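Local atomic coordinates of anti-sigma-E factor RseA (PDB entry 1OR7), a protein that binds the extracytoplasmic-function sigma factor sigma-E through its N-terminal cytoplasmic domain and holds it inactive until regulated intramembrane proteolysis releases it. Residues His37-Arg40 against Asp41-Gly45. Residues are numbered along the deposited sequence; the frame is centred on the assembly and turned at random.
Sequences HLIR and DSMRG
Arg44 lays its guanidinium flat against that of Arg40, one helical turn earlier, with the planes only 11° from parallel. The two guanidinium centres are 4.4 Å apart. The stack is offset: Arg40 CD sits 3.7 Å above the plane of the Arg44 guanidinium, over its centre. Arg40 NE lies 3.6 Å from Arg44 NH2. Both side chains run alongside each other in the same direction. Arg40 reaches this position with CG anti to its own N and a bend at chi3 (-64°), whereas Arg44 stays extended from CG to NE. Near its root, Arg44 CG rests 3.4 Å from Arg40 O, the same carbonyl that accepts the Arg44 N-H.

On another side of the helix, Met43 packs beside Ile39, its SD 4.1 Å from Ile39 CG2, and both side chains point the same way. Underneath, regular i to i+4 bonds join the backbone, such as Ser42 N to Leu38 O at 2.9 Å, until Gly45 ends helix 27-44 with positive phi in a Schellman motif, its N bonding back to Ser42 O.

The bound partner protein, consistent with sigma-E, the factor this domain binds and represses, and the N-terminal part of RseA supply the anions. Arg40 forms a salt bridge with Asp11 of its own chain through NH2, donates to Met10 O through NH1, and pairs through NE with an acidic side chain of the partner chain; Arg44 NH2 is also salt-bridged to the acidic side of that chain. Acidic groups of both chains thus probably offset the charge of the two stacked guanidiniums, so that they can lie together at the interface with the other protein.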
loop_
_atom_site.group_PDB
_atom_site.type_symbol
_atom_site.label_atom_id
_atom_site.label_comp_id
_atom_site.label_asym_id
_atom_site.label_seq_id
_atom_site.Cartn_x
_atom_site.Cartn_y
_atom_site.Cartn_z
ATOM N N HIS B 37 5.616 0.536 -4.471
ATOM C CA HIS B 37 4.905 0.477 -3.216
ATOM C C HIS B 37 4.759 -1.006 -2.758
ATOM O O HIS B 37 4.902 -1.278 -1.575
ATOM C CB HIS B 37 3.582 1.244 -3.273
ATOM C CG HIS B 37 3.747 2.734 -3.157
ATOM N ND1 HIS B 37 3.919 3.554 -4.251
ATOM C CD2 HIS B 37 3.750 3.552 -2.073
ATOM C CE1 HIS B 37 4.042 4.807 -3.843
ATOM N NE2 HIS B 37 3.938 4.835 -2.528
ATOM N N LEU B 38 4.611 -1.957 -3.682
ATOM C CA LEU B 38 4.569 -3.380 -3.293
ATOM C C LEU B 38 5.914 -3.764 -2.648
ATOM O O LEU B 38 5.957 -4.378 -1.569
ATOM C CB LEU B 38 4.250 -4.282 -4.480
ATOM C CG LEU B 38 4.216 -5.805 -4.225
ATOM C CD1 LEU B 38 3.202 -6.161 -3.170
ATOM C CD2 LEU B 38 3.897 -6.523 -5.497
ATOM N N ILE B 39 7.014 -3.350 -3.278
ATOM C CA ILE B 39 8.350 -3.583 -2.723
ATOM C C ILE B 39 8.482 -2.974 -1.341
ATOM O O ILE B 39 8.981 -3.638 -0.438
ATOM C CB ILE B 39 9.427 -3.046 -3.669
ATOM C CG1 ILE B 39 9.507 -3.956 -4.888
ATOM C CG2 ILE B 39 10.795 -3.005 -3.011
ATOM C CD1 ILE B 39 10.212 -3.344 -6.070
ATOM N N ARG B 40 8.046 -1.724 -1.164
ATOM C CA ARG B 40 8.068 -1.103 0.158
ATOM C C ARG B 40 7.277 -1.935 1.183
ATOM O O ARG B 40 7.746 -2.186 2.316
ATOM C CB ARG B 40 7.500 0.312 0.101
ATOM C CG ARG B 40 7.100 0.921 1.435
ATOM C CD ARG B 40 6.652 2.384 1.345
ATOM N NE ARG B 40 7.773 3.183 0.905
ATOM C CZ ARG B 40 7.725 4.420 0.535
ATOM N NH1 ARG B 40 6.585 5.103 0.543
ATOM N NH2 ARG B 40 8.856 5.011 0.190
ATOM N N ASP B 41 6.074 -2.350 0.803
ATOM C CA ASP B 41 5.236 -3.064 1.746
ATOM C C ASP B 41 5.905 -4.385 2.142
ATOM O O ASP B 41 5.921 -4.748 3.321
ATOM C CB ASP B 41 3.862 -3.281 1.164
ATOM C CG ASP B 41 3.072 -1.982 0.990
ATOM O OD1 ASP B 41 3.423 -0.910 1.571
ATOM O OD2 ASP B 41 2.052 -1.972 0.267
ATOM N N SER B 42 6.472 -5.077 1.164
ATOM C CA SER B 42 7.162 -6.333 1.403
ATOM C C SER B 42 8.315 -6.126 2.349
ATOM O O SER B 42 8.441 -6.839 3.320
ATOM C CB SER B 42 7.676 -6.948 0.105
ATOM O OG SER B 42 8.248 -8.238 0.334
ATOM N N MET B 43 9.146 -5.133 2.080
ATOM C CA MET B 43 10.299 -4.906 2.910
ATOM C C MET B 43 9.911 -4.535 4.337
ATOM O O MET B 43 10.557 -4.943 5.290
ATOM C CB MET B 43 11.149 -3.783 2.315
ATOM C CG MET B 43 11.857 -4.139 1.037
ATOM S SD MET B 43 12.944 -2.605 0.442
ATOM C CE MET B 43 14.375 -2.626 1.782
ATOM N N ARG B 44 8.860 -3.749 4.489
ATOM C CA ARG B 44 8.491 -3.304 5.815
ATOM C C ARG B 44 7.689 -4.336 6.575
ATOM O O ARG B 44 7.400 -4.144 7.745
ATOM C CB ARG B 44 7.726 -1.973 5.754
ATOM C CG ARG B 44 8.606 -0.815 5.352
ATOM C CD ARG B 44 7.882 0.519 5.279
ATOM N NE ARG B 44 8.722 1.578 4.756
ATOM C CZ ARG B 44 8.327 2.825 4.631
ATOM N NH1 ARG B 44 7.109 3.145 5.005
ATOM N NH2 ARG B 44 9.156 3.759 4.192
ATOM N N GLY B 45 7.298 -5.402 5.892
ATOM C CA GLY B 45 6.463 -6.422 6.486
ATOM C C GLY B 45 5.034 -5.952 6.643
ATOM O O GLY B 45 4.337 -6.457 7.521
#